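Local coordinates for protein UDP-N-acetylglucosamine pyrophosphorylase (Entamoeba histolytica, PDB 3OC9) that probably catalyses the uridylyl transfer that makes UDP-N-acetylglucosamine and diphosphate from UTP and N-acetylglucosamine 1-phosphate, at residues Leu170-His184 against Ser262-Ala275. Residues are numbered along the deposited sequence; the frame is centred on the assembly and turned at random.
Sequences LEFMNEKGIKYSVAH and SINGYSTSFLEKAA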
ATOM      1  N   LEU A 170     -18.443   2.553   6.859  1.00 24.35           N
ATOM      2  CA  LEU A 170     -18.735   3.967   6.574  1.00 24.38           C
ATOM      3  C   LEU A 170     -19.573   4.624   7.695  1.00 25.60           C
ATOM      4  O   LEU A 170     -19.310   5.773   8.086  1.00 25.37           O
ATOM      5  CB  LEU A 170     -19.363   4.180   5.174  1.00 24.25           C
ATOM      6  CG  LEU A 170     -18.604   3.608   3.951  1.00 24.70           C
ATOM      7  CD1 LEU A 170     -19.320   3.974   2.650  1.00 23.66           C
ATOM      8  CD2 LEU A 170     -17.154   4.097   3.906  1.00 25.52           C
ATOM      9  N   GLU A 171     -20.555   3.885   8.227  1.00 26.63           N
ATOM     10  CA  GLU A 171     -21.327   4.360   9.397  1.00 27.39           C
ATOM     11  C   GLU A 171     -20.415   4.588  10.619  1.00 27.08           C
ATOM     12  O   GLU A 171     -20.540   5.610  11.299  1.00 27.49           O
ATOM     13  CB  GLU A 171     -22.472   3.391   9.738  1.00 28.26           C
ATOM     14  CG  GLU A 171     -23.665   3.499   8.777  1.00 31.02           C
ATOM     15  CD  GLU A 171     -24.884   2.685   9.202  1.00 34.89           C
ATOM     16  OE1 GLU A 171     -24.935   2.194  10.350  1.00 35.81           O
ATOM     17  OE2 GLU A 171     -25.807   2.547   8.375  1.00 37.48           O
ATOM     18  N   PHE A 172     -19.492   3.645  10.867  1.00 26.26           N
ATOM     19  CA  PHE A 172     -18.510   3.734  11.975  1.00 26.17           C
ATOM     20  C   PHE A 172     -17.580   4.956  11.806  1.00 25.88           C
ATOM     21  O   PHE A 172     -17.309   5.691  12.786  1.00 25.41           O
ATOM     22  CB  PHE A 172     -17.701   2.424  12.062  1.00 25.51           C
ATOM     23  CG  PHE A 172     -16.692   2.364  13.202  1.00 26.90           C
ATOM     24  CD1 PHE A 172     -17.099   2.037  14.494  1.00 27.55           C
ATOM     25  CD2 PHE A 172     -15.328   2.573  12.962  1.00 25.22           C
ATOM     26  CE1 PHE A 172     -16.167   1.952  15.550  1.00 27.18           C
ATOM     27  CE2 PHE A 172     -14.379   2.496  14.003  1.00 27.56           C
ATOM     28  CZ  PHE A 172     -14.797   2.181  15.304  1.00 28.39           C
ATOM     29  N   MET A 173     -17.090   5.191  10.579  1.00 24.68           N
ATOM     30  CA  MET A 173     -16.282   6.401  10.321  1.00 25.14           C
ATOM     31  C   MET A 173     -17.012   7.717  10.698  1.00 26.31           C
ATOM     32  O   MET A 173     -16.424   8.599  11.345  1.00 25.54           O
ATOM     33  CB  MET A 173     -15.769   6.455   8.864  1.00 24.68           C
ATOM     34  CG  MET A 173     -14.696   5.410   8.513  1.00 24.30           C
ATOM     35  SD  MET A 173     -14.378   5.425   6.702  1.00 25.51           S
ATOM     36  CE  MET A 173     -12.904   4.382   6.581  1.00 25.01           C
ATOM     37  N   ASN A 174     -18.280   7.852  10.299  1.00 27.36           N
ATOM     38  CA  ASN A 174     -19.060   9.052  10.646  1.00 28.94           C
ATOM     39  C   ASN A 174     -19.249   9.204  12.169  1.00 29.58           C
ATOM     40  O   ASN A 174     -19.115  10.306  12.706  1.00 30.46           O
ATOM     41  CB  ASN A 174     -20.411   9.095   9.885  1.00 29.99           C
ATOM     42  CG  ASN A 174     -20.233   9.338   8.370  1.00 32.33           C
ATOM     43  OD1 ASN A 174     -19.352  10.089   7.943  1.00 34.46           O
ATOM     44  ND2 ASN A 174     -21.074   8.697   7.563  1.00 33.17           N
ATOM     45  N   GLU A 175     -19.522   8.098  12.856  1.00 29.68           N
ATOM     46  CA  GLU A 175     -19.668   8.089  14.333  1.00 31.00           C
ATOM     47  C   GLU A 175     -18.395   8.590  15.056  1.00 30.84           C
ATOM     48  O   GLU A 175     -18.478   9.377  16.017  1.00 31.06           O
ATOM     49  CB  GLU A 175     -20.035   6.670  14.786  1.00 31.53           C
ATOM     50  CG  GLU A 175     -19.992   6.393  16.290  1.00 35.68           C
ATOM     51  CD  GLU A 175     -20.333   4.938  16.643  1.00 40.64           C
ATOM     52  OE1 GLU A 175     -20.552   4.107  15.719  1.00 42.02           O
ATOM     53  OE2 GLU A 175     -20.385   4.628  17.861  1.00 43.35           O
ATOM     54  N   LYS A 176     -17.232   8.144  14.569  1.00 29.24           N
ATOM     55  CA  LYS A 176     -15.913   8.480  15.146  1.00 29.45           C
ATOM     56  C   LYS A 176     -15.317   9.833  14.690  1.00 28.98           C
ATOM     57  O   LYS A 176     -14.315  10.297  15.260  1.00 29.54           O
ATOM     58  CB  LYS A 176     -14.904   7.349  14.862  1.00 29.10           C
ATOM     59  CG  LYS A 176     -15.244   5.989  15.474  1.00 30.90           C
ATOM     60  CD  LYS A 176     -14.922   5.959  16.968  1.00 36.89           C
ATOM     61  CE  LYS A 176     -15.580   4.780  17.655  1.00 38.74           C
ATOM     62  NZ  LYS A 176     -15.288   4.799  19.116  1.00 41.82           N
ATOM     63  N   GLY A 177     -15.919  10.456  13.678  1.00 27.92           N
ATOM     64  CA  GLY A 177     -15.407  11.719  13.108  1.00 27.42           C
ATOM     65  C   GLY A 177     -14.240  11.569  12.119  1.00 26.26           C
ATOM     66  O   GLY A 177     -13.536  12.543  11.824  1.00 26.28           O
ATOM     67  N   ILE A 178     -14.029  10.353  11.610  1.00 24.70           N
ATOM     68  CA  ILE A 178     -12.960  10.087  10.618  1.00 23.19           C
ATOM     69  C   ILE A 178     -13.252  10.758   9.258  1.00 22.68           C
ATOM     70  O   ILE A 178     -14.325  10.543   8.652  1.00 23.76           O
ATOM     71  CB  ILE A 178     -12.702   8.565  10.458  1.00 22.20           C
ATOM     72  CG1 ILE A 178     -12.152   7.978  11.778  1.00 23.33           C
ATOM     73  CG2 ILE A 178     -11.751   8.278   9.227  1.00 22.07           C
ATOM     74  CD1 ILE A 178     -12.138   6.433  11.828  1.00 21.73           C
ATOM     75  N   LYS A 179     -12.314  11.597   8.812  1.00 22.20           N
ATOM     76  CA  LYS A 179     -12.478  12.419   7.596  1.00 22.70           C
ATOM     77  C   LYS A 179     -11.587  11.990   6.414  1.00 21.74           C
ATOM     78  O   LYS A 179     -11.960  12.211   5.250  1.00 20.67           O
ATOM     79  CB  LYS A 179     -12.218  13.906   7.899  1.00 23.65           C
ATOM     80  CG  LYS A 179     -13.137  14.565   8.960  1.00 28.74           C
ATOM     81  CD  LYS A 179     -14.577  14.703   8.440  1.00 35.40           C
ATOM     82  CE  LYS A 179     -15.469  15.469   9.411  1.00 39.92           C
ATOM     83  NZ  LYS A 179     -16.666  15.991   8.680  1.00 43.20           N
ATOM     84  N   TYR A 180     -10.404  11.439   6.708  1.00 21.14           N
ATOM     85  CA  TYR A 180      -9.425  11.040   5.656  1.00 20.79           C
ATOM     86  C   TYR A 180      -8.813   9.653   5.929  1.00 20.39           C
ATOM     87  O   TYR A 180      -8.433   9.377   7.062  1.00 20.97           O
ATOM     88  CB  TYR A 180      -8.277  12.075   5.573  1.00 20.64           C
ATOM     89  CG  TYR A 180      -8.708  13.480   5.182  1.00 22.24           C
ATOM     90  CD1 TYR A 180      -9.126  13.758   3.875  1.00 21.96           C
ATOM     91  CD2 TYR A 180      -8.696  14.536   6.115  1.00 24.09           C
ATOM     92  CE1 TYR A 180      -9.528  15.067   3.499  1.00 24.05           C
ATOM     93  CE2 TYR A 180      -9.105  15.852   5.737  1.00 24.72           C
ATOM     94  CZ  TYR A 180      -9.510  16.092   4.430  1.00 24.42           C
ATOM     95  OH  TYR A 180      -9.915  17.359   4.020  1.00 25.41           O
ATOM     96  N   SER A 181      -8.712   8.798   4.895  1.00 19.74           N
ATOM     97  CA  SER A 181      -8.142   7.432   5.020  1.00 18.81           C
ATOM     98  C   SER A 181      -7.047   7.216   3.952  1.00 18.16           C
ATOM     99  O   SER A 181      -7.219   7.631   2.792  1.00 18.39           O
ATOM    100  CB  SER A 181      -9.235   6.336   4.869  1.00 18.82           C
ATOM    101  OG  SER A 181     -10.288   6.444   5.851  1.00 19.74           O
ATOM    102  N   VAL A 182      -5.923   6.605   4.333  1.00 17.21           N
ATOM    103  CA  VAL A 182      -4.876   6.202   3.349  1.00 17.68           C
ATOM    104  C   VAL A 182      -4.962   4.695   3.065  1.00 17.73           C
ATOM    105  O   VAL A 182      -4.850   3.868   4.010  1.00 17.02           O
ATOM    106  CB  VAL A 182      -3.430   6.566   3.824  1.00 17.15           C
ATOM    107  CG1 VAL A 182      -2.389   6.148   2.789  1.00 17.95           C
ATOM    108  CG2 VAL A 182      -3.305   8.053   4.130  1.00 18.45           C
ATOM    109  N   ALA A 183      -5.183   4.342   1.786  1.00 17.94           N
ATOM    110  CA  ALA A 183      -5.238   2.937   1.329  1.00 18.37           C
ATOM    111  C   ALA A 183      -3.979   2.530   0.548  1.00 18.82           C
ATOM    112  O   ALA A 183      -3.624   3.191  -0.439  1.00 18.36           O
ATOM    113  CB  ALA A 183      -6.507   2.706   0.443  1.00 19.17           C
ATOM    114  N   HIS A 184      -3.296   1.464   0.975  1.00 19.50           N
ATOM    115  CA  HIS A 184      -2.119   1.006   0.216  1.00 21.23           C
ATOM    116  C   HIS A 184      -1.940  -0.514   0.115  1.00 22.99           C
ATOM    117  O   HIS A 184      -2.646  -1.235   0.792  1.00 24.87           O
ATOM    118  CB  HIS A 184      -0.851   1.678   0.747  1.00 22.00           C
ATOM    119  CG  HIS A 184      -0.409   1.229   2.106  1.00 21.46           C
ATOM    120  ND1 HIS A 184       0.254   0.036   2.325  1.00 25.11           N
ATOM    121  CD2 HIS A 184      -0.399   1.882   3.292  1.00 23.98           C
ATOM    122  CE1 HIS A 184       0.598  -0.052   3.597  1.00 22.66           C
ATOM    123  NE2 HIS A 184       0.221   1.064   4.205  1.00 23.26           N
ATOM    124  N   SER A 262       0.023   2.973  -6.085  1.00 19.33           N
ATOM    125  CA  SER A 262      -0.965   2.415  -5.119  1.00 18.78           C
ATOM    126  C   SER A 262      -0.764   2.841  -3.645  1.00 17.82           C
ATOM    127  O   SER A 262      -0.827   2.002  -2.732  1.00 16.27           O
ATOM    128  CB  SER A 262      -1.076   0.864  -5.191  1.00 20.37           C
ATOM    129  OG  SER A 262      -1.529   0.398  -6.455  1.00 24.82           O
ATOM    130  N   ILE A 263      -0.536   4.136  -3.426  1.00 15.99           N
ATOM    131  CA  ILE A 263      -0.654   4.750  -2.076  1.00 15.74           C
ATOM    132  C   ILE A 263      -1.587   5.969  -2.269  1.00 15.56           C
ATOM    133  O   ILE A 263      -1.140   7.016  -2.771  1.00 15.18           O
ATOM    134  CB  ILE A 263       0.727   5.167  -1.448  1.00 15.39           C
ATOM    135  CG1 ILE A 263       1.736   3.999  -1.444  1.00 15.77           C
ATOM    136  CG2 ILE A 263       0.527   5.727   0.021  1.00 16.52           C
ATOM    137  CD1 ILE A 263       3.217   4.432  -1.186  1.00 18.25           C
ATOM    138  N   ASN A 264      -2.874   5.826  -1.894  1.00 15.30           N
ATOM    139  CA  ASN A 264      -3.944   6.815  -2.251  1.00 16.00           C
ATOM    140  C   ASN A 264      -4.751   7.255  -1.028  1.00 16.77           C
ATOM    141  O   ASN A 264      -5.151   6.410  -0.215  1.00 16.23           O
ATOM    142  CB  ASN A 264      -4.897   6.219  -3.337  1.00 15.64           C
ATOM    143  CG  ASN A 264      -4.147   5.872  -4.651  1.00 16.80           C
ATOM    144  OD1 ASN A 264      -3.582   6.754  -5.298  1.00 16.49           O
ATOM    145  ND2 ASN A 264      -4.145   4.583  -5.035  1.00 16.02           N
ATOM    146  N   GLY A 265      -4.960   8.573  -0.887  1.00 16.49           N
ATOM    147  CA  GLY A 265      -5.811   9.130   0.183  1.00 16.65           C
ATOM    148  C   GLY A 265      -7.215   9.509  -0.308  1.00 17.15           C
ATOM    149  O   GLY A 265      -7.356  10.050  -1.407  1.00 17.04           O
ATOM    150  N   TYR A 266      -8.239   9.211   0.507  1.00 17.01           N
ATOM    151  CA  TYR A 266      -9.651   9.449   0.154  1.00 17.57           C
ATOM    152  C   TYR A 266     -10.414  10.177   1.274  1.00 19.00           C
ATOM    153  O   TYR A 266     -10.272   9.815   2.458  1.00 19.43           O
ATOM    154  CB  TYR A 266     -10.376   8.113  -0.090  1.00 17.81           C
ATOM    155  CG  TYR A 266      -9.818   7.177  -1.154  1.00 16.42           C
ATOM    156  CD1 TYR A 266     -10.085   7.397  -2.517  1.00 15.97           C
ATOM    157  CD2 TYR A 266      -9.092   6.033  -0.797  1.00 17.07           C
ATOM    158  CE1 TYR A 266      -9.608   6.519  -3.501  1.00 16.90           C
ATOM    159  CE2 TYR A 266      -8.613   5.128  -1.783  1.00 18.30           C
ATOM    160  CZ  TYR A 266      -8.863   5.384  -3.123  1.00 18.13           C
ATOM    161  OH  TYR A 266      -8.382   4.498  -4.084  1.00 20.06           O
ATOM    162  N   SER A 267     -11.244  11.163   0.913  1.00 19.55           N
ATOM    163  CA  SER A 267     -12.179  11.783   1.890  1.00 19.60           C
ATOM    164  C   SER A 267     -13.339  10.813   2.163  1.00 20.08           C
ATOM    165  O   SER A 267     -13.672   9.994   1.300  1.00 19.76           O
ATOM    166  CB  SER A 267     -12.678  13.169   1.399  1.00 20.30           C
ATOM    167  OG  SER A 267     -13.634  13.036   0.334  1.00 19.24           O
ATOM    168  N   THR A 268     -13.941  10.884   3.359  1.00 20.47           N
ATOM    169  CA  THR A 268     -15.049   9.980   3.742  1.00 21.25           C
ATOM    170  C   THR A 268     -16.267  10.213   2.825  1.00 21.88           C
ATOM    171  O   THR A 268     -16.935   9.253   2.398  1.00 21.24           O
ATOM    172  CB  THR A 268     -15.384  10.110   5.270  1.00 21.94           C
ATOM    173  OG1 THR A 268     -14.223   9.762   6.041  1.00 21.58           O
ATOM    174  CG2 THR A 268     -16.543   9.190   5.666  1.00 22.61           C
ATOM    175  N   SER A 269     -16.529  11.481   2.497  1.00 22.88           N
ATOM    176  CA  SER A 269     -17.608  11.826   1.558  0.55 23.74           C
ATOM    177  C   SER A 269     -17.383  11.172   0.187  1.00 23.17           C
ATOM    178  O   SER A 269     -18.351  10.704  -0.455  1.00 23.33           O
ATOM    179  CB  SER A 269     -17.740  13.349   1.418  0.55 24.61           C
ATOM    180  OG  SER A 269     -18.794  13.691   0.532  0.55 26.01           O
ATOM    181  N   PHE A 270     -16.120  11.120  -0.270  1.00 22.22           N
ATOM    182  CA  PHE A 270     -15.832  10.449  -1.553  1.00 21.47           C
ATOM    183  C   PHE A 270     -16.064   8.922  -1.473  1.00 20.89           C
ATOM    184  O   PHE A 270     -16.652   8.336  -2.397  1.00 21.28           O
ATOM    185  CB  PHE A 270     -14.430  10.783  -2.154  1.00 20.36           C
ATOM    186  CG  PHE A 270     -14.179  10.080  -3.483  1.00 20.21           C
ATOM    187  CD1 PHE A 270     -13.429   8.912  -3.539  1.00 19.25           C
ATOM    188  CD2 PHE A 270     -14.773  10.553  -4.671  1.00 21.08           C
ATOM    189  CE1 PHE A 270     -13.253   8.222  -4.762  1.00 19.97           C
ATOM    190  CE2 PHE A 270     -14.599   9.880  -5.895  1.00 21.00           C
ATOM    191  CZ  PHE A 270     -13.830   8.724  -5.946  1.00 21.49           C
ATOM    192  N   LEU A 271     -15.629   8.292  -0.377  1.00 20.43           N
ATOM    193  CA  LEU A 271     -15.879   6.853  -0.164  1.00 20.54           C
ATOM    194  C   LEU A 271     -17.392   6.532  -0.190  1.00 21.66           C
ATOM    195  O   LEU A 271     -17.800   5.491  -0.714  1.00 21.78           O
ATOM    196  CB  LEU A 271     -15.238   6.348   1.155  1.00 20.50           C
ATOM    197  CG  LEU A 271     -13.694   6.334   1.234  1.00 19.60           C
ATOM    198  CD1 LEU A 271     -13.248   5.924   2.630  1.00 20.21           C
ATOM    199  CD2 LEU A 271     -13.051   5.432   0.173  1.00 19.57           C
ATOM    200  N   GLU A 272     -18.213   7.435   0.349  1.00 22.69           N
ATOM    201  CA  GLU A 272     -19.689   7.272   0.267  1.00 23.99           C
ATOM    202  C   GLU A 272     -20.207   7.253  -1.182  1.00 24.09           C
ATOM    203  O   GLU A 272     -21.066   6.402  -1.525  1.00 24.50           O
ATOM    204  CB  GLU A 272     -20.421   8.300   1.160  1.00 24.63           C
ATOM    205  CG  GLU A 272     -20.172   8.067   2.665  1.00 27.66           C
ATOM    206  CD  GLU A 272     -20.670   9.181   3.585  1.00 33.64           C
ATOM    207  OE1 GLU A 272     -20.479  10.385   3.271  1.00 35.77           O
ATOM    208  OE2 GLU A 272     -21.233   8.848   4.654  1.00 33.89           O
ATOM    209  N   LYS A 273     -19.675   8.144  -2.035  1.00 23.71           N
ATOM    210  CA  LYS A 273     -20.014   8.143  -3.485  1.00 24.46           C
ATOM    211  C   LYS A 273     -19.517   6.892  -4.197  1.00 23.91           C
ATOM    212  O   LYS A 273     -20.251   6.277  -4.982  1.00 23.83           O
ATOM    213  CB  LYS A 273     -19.465   9.389  -4.209  1.00 24.81           C
ATOM    214  CG  LYS A 273     -19.964  10.720  -3.694  1.00 28.55           C
ATOM    215  CD  LYS A 273     -19.472  11.879  -4.595  1.00 33.08           C
ATOM    216  CE  LYS A 273     -20.135  13.215  -4.225  1.00 35.72           C
ATOM    217  NZ  LYS A 273     -19.904  13.607  -2.787  1.00 35.12           N
ATOM    218  N   ALA A 274     -18.274   6.492  -3.906  1.00 22.83           N
ATOM    219  CA  ALA A 274     -17.652   5.333  -4.548  1.00 23.15           C
ATOM    220  C   ALA A 274     -18.410   4.014  -4.314  1.00 23.84           C
ATOM    221  O   ALA A 274     -18.457   3.146  -5.210  1.00 23.40           O
ATOM    222  CB  ALA A 274     -16.176   5.196  -4.096  1.00 22.02           C
ATOM    223  N   ALA A 275     -19.016   3.880  -3.137  1.00 24.82           N
ATOM    224  CA  ALA A 275     -19.760   2.659  -2.772  1.00 25.85           C
ATOM    225  C   ALA A 275     -20.976   2.388  -3.676  1.00 27.37           C
ATOM    226  O   ALA A 275     -21.400   1.242  -3.788  1.00 27.97           O
ATOM    227  CB  ALA A 275     -20.180   2.688  -1.281  1.00 26.43           C
TER
HETATM  228  O   HOH W   1     -19.653  11.601   5.456  1.00 41.95           O
HETATM  229  O   HOH W   2     -11.918   8.592   4.787  1.00 18.44           O
HETATM  230  O   HOH W   3      -4.388   2.216  -2.937  1.00 20.36           O
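Thr268, in the first turn of helix 268-274, meets the chain that leaves helix 170-176. Its OG1 donates to Ile178 O at 2.7 Å, from above the carbonyl plane, and its backbone N donates to Lys179 O (3.0 Å). With OG1 beside its own backbone N (chi1 -60°), CG2 turns to the first helix and packs 4.3 Å from Met173 CB; a beta-branched residue thus serves polar and apolar neighbours together. A water donates to Thr268 OG1 and Tyr266 O and is also hydrogen-bonded to Ser181 OG.

Leu170 supplies the apolar part of the helix pairing: its CD2 lies 4.0 Å from Leu271 CB, while CD1 reaches Ala275 CB. At the more exposed margin, Asn174 ND2 donates to Glu272 OE2 (2.9 Å), which lies in the amide plane; the approach is syn but 31° out of the carboxylate plane. A second water joins Asn174 OD1 to Glu272 OE1.

Just before Thr268 in sequence, strand 263-267 pairs antiparallel with 180-184, Ser181-Tyr266 and Ala183-Asn264 being hydrogen-bonded pairs. Small Ala183 puts CB in plane at the Tyr266 ring edge. Strand 36-41 flanks 180-184 on its other side, within the mixed central sheet of this GT-A-type fold. The chemistry implies a mixed contact: an apolar Leu170-Leu271-Ala275 patch, a hydrated polar margin, and Thr268 OG1 both donating and accepting beside the strands.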